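PDB 4EPS: putative fimbrium tip subunit Fim1C from Bacteroides ovatus, which probably forms part of the tip of fimbriae, the cell-surface filaments that mediate adhesion and biofilm formation. Local coordinates for residues G43-L48 with Y92-E97. Residues are numbered along the deposited sequence; the frame is centred on the assembly and turned at random.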
loop_
_atom_site.group_PDB
_atom_site.type_symbol
_atom_site.label_atom_id
_atom_site.label_comp_id
_atom_site.label_asym_id
_atom_site.label_seq_id
_atom_site.Cartn_x
_atom_site.Cartn_y
_atom_site.Cartn_z
ATOM N N GLY A 43 0.887 24.003 43.035
ATOM C CA GLY A 43 0.666 23.193 44.227
ATOM C C GLY A 43 1.891 22.438 44.706
ATOM O O GLY A 43 1.957 22.089 45.876
ATOM N N ASP A 44 2.888 22.205 43.824
ATOM C CA ASP A 44 4.159 21.566 44.234
ATOM C C ASP A 44 4.819 22.380 45.310
ATOM O O ASP A 44 4.783 23.611 45.240
ATOM C CB ASP A 44 5.110 21.458 43.029
ATOM C CG ASP A 44 4.842 20.266 42.137
ATOM O OD1 ASP A 44 4.282 19.262 42.636
ATOM O OD2 ASP A 44 5.218 20.321 40.956
ATOM N N GLN A 45 5.417 21.712 46.320
ATOM C CA GLN A 45 6.101 22.408 47.400
ATOM C C GLN A 45 7.479 21.874 47.626
ATOM O O GLN A 45 7.706 20.668 47.535
ATOM C CB GLN A 45 5.327 22.313 48.727
ATOM C CG GLN A 45 3.985 23.038 48.726
ATOM C CD GLN A 45 3.396 23.051 50.117
ATOM O OE1 GLN A 45 3.210 22.000 50.735
ATOM N NE2 GLN A 45 3.140 24.247 50.654
ATOM N N ILE A 46 8.392 22.787 47.947
ATOM C CA ILE A 46 9.775 22.508 48.297
ATOM C C ILE A 46 10.022 23.004 49.707
ATOM O O ILE A 46 9.299 23.865 50.198
ATOM C CB ILE A 46 10.794 23.134 47.296
ATOM C CG1 ILE A 46 10.685 24.684 47.253
ATOM C CG2 ILE A 46 10.688 22.475 45.900
ATOM C CD1 ILE A 46 11.889 25.335 46.804
ATOM N N GLY A 47 11.058 22.483 50.331
ATOM C CA GLY A 47 11.484 22.934 51.642
ATOM C C GLY A 47 12.850 23.566 51.504
ATOM O O GLY A 47 13.710 23.045 50.785
ATOM N N LEU A 48 13.078 24.660 52.208
ATOM C CA LEU A 48 14.363 25.356 52.154
ATOM C C LEU A 48 15.075 25.354 53.519
ATOM O O LEU A 48 14.433 25.571 54.549
ATOM C CB LEU A 48 14.101 26.805 51.695
ATOM C CG LEU A 48 15.318 27.743 51.575
ATOM C CD1 LEU A 48 16.257 27.297 50.463
ATOM C CD2 LEU A 48 14.883 29.155 51.285
ATOM N N TYR A 92 12.593 18.539 47.333
ATOM C CA TYR A 92 11.239 18.286 46.879
ATOM C C TYR A 92 10.923 16.796 47.105
ATOM O O TYR A 92 11.780 15.982 46.765
ATOM C CB TYR A 92 11.139 18.619 45.372
ATOM C CG TYR A 92 9.806 18.205 44.785
ATOM C CD1 TYR A 92 9.605 16.911 44.299
ATOM C CD2 TYR A 92 8.717 19.079 44.793
ATOM C CE1 TYR A 92 8.353 16.495 43.852
ATOM C CE2 TYR A 92 7.470 18.683 44.312
ATOM C CZ TYR A 92 7.295 17.391 43.847
ATOM O OH TYR A 92 6.071 17.005 43.378
ATOM N N PRO A 93 9.681 16.395 47.456
ATOM C CA PRO A 93 8.541 17.233 47.871
ATOM C C PRO A 93 8.633 17.575 49.346
ATOM O O PRO A 93 9.062 16.740 50.153
ATOM C CB PRO A 93 7.326 16.343 47.567
ATOM C CG PRO A 93 7.847 14.914 47.786
ATOM C CD PRO A 93 9.350 14.950 47.531
ATOM N N TYR A 94 8.219 18.802 49.695
ATOM C CA TYR A 94 8.218 19.302 51.070
ATOM C C TYR A 94 7.553 18.305 52.019
ATOM O O TYR A 94 6.488 17.770 51.696
ATOM C CB TYR A 94 7.453 20.644 51.119
ATOM C CG TYR A 94 7.176 21.143 52.521
ATOM C CD1 TYR A 94 8.177 21.750 53.275
ATOM C CD2 TYR A 94 5.904 21.043 53.079
ATOM C CE1 TYR A 94 7.935 22.195 54.575
ATOM C CE2 TYR A 94 5.643 21.505 54.371
ATOM C CZ TYR A 94 6.663 22.077 55.115
ATOM O OH TYR A 94 6.412 22.525 56.390
ATOM N N GLN A 95 8.188 18.084 53.180
ATOM C CA GLN A 95 7.727 17.225 54.282
ATOM C C GLN A 95 7.588 18.106 55.520
ATOM O O GLN A 95 8.519 18.849 55.832
ATOM C CB GLN A 95 8.737 16.076 54.548
ATOM C CG GLN A 95 9.072 15.181 53.330
ATOM C CD GLN A 95 7.891 14.393 52.823
ATOM O OE1 GLN A 95 7.344 13.530 53.515
ATOM N NE2 GLN A 95 7.478 14.657 51.593
ATOM N N SER A 96 6.425 18.059 56.195
ATOM C CA SER A 96 6.157 18.807 57.433
ATOM C C SER A 96 7.149 18.445 58.528
ATOM O O SER A 96 7.553 19.321 59.300
ATOM C CB SER A 96 4.742 18.535 57.939
ATOM O OG SER A 96 3.792 19.291 57.209
ATOM N N GLU A 97 7.562 17.160 58.584
ATOM C CA GLU A 97 8.503 16.690 59.602
ATOM C C GLU A 97 9.869 16.385 58.985
ATOM O O GLU A 97 9.992 15.491 58.152
ATOM C CB GLU A 97 7.928 15.453 60.345
ATOM C CG GLU A 97 8.742 15.001 61.554
ATOM C CD GLU A 97 8.805 15.976 62.716
ATOM O OE1 GLU A 97 9.705 16.847 62.718
ATOM O OE2 GLU A 97 7.957 15.864 63.632
#
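The amide of Tyr-94 gives a nearly straight hydrogen bond to the carbonyl oxygen of Gln-45, with N of Tyr-94 and O of Gln-45 2.9 Å apart and an angle of 166° at the hydrogen. O of Gln-45 also accepts a CA-H...O contact from Pro-93 and lies 3.3 Å from CD2 of Tyr-92, so three consecutive residues gather round one carbonyl. A second hydrogen bond runs from OH of Tyr-92 to OD1 of Asp-44, 3.0 Å away; it arrives from above the carboxylate plane, which stands 82° to the ring. At the root of the same side chain, CG2 of Ile-46 meets the ring edge of Tyr-92 and packs 3.9 Å from CB of Tyr-92. The ring of Tyr-92 reaches Asp-44 because chi1 of 172° turns CG away from the backbone N, carrying the ring past the start of strand 45-52. A phenylalanine in its place would probably keep the packing on Ile-46 but leave OD1 of Asp-44 without this donor and the ring less firmly tied at its far end.

The contact lies in the fimbrillin-like part of the protein, where strand 45-52 is paired antiparallel with strands 55-67 and 87-92; here the chain leaves the end of strand 87-92 through a cis peptide bond before Pro-93. Past the cis peptide bond, CB of Tyr-94 sits 3.6 Å from CB of Gln-45. Gly-47, having no side chain, lets the ring edge of Tyr-94 come close, with CD1 of Tyr-94 3.9 Å from CA of Gly-47.

Further out, Pro-93 CB covers one face of the Tyr-92 ring, while O of Pro-93 accepts a hydrogen bond from NE2 of Gln-95 at 3.0 Å. OD2 of Asp-44 accepts the backbone N-H of Thr-41, and NE2 of Gln-45 is hydrogen-bonded to Thr-66 on strand 55-67.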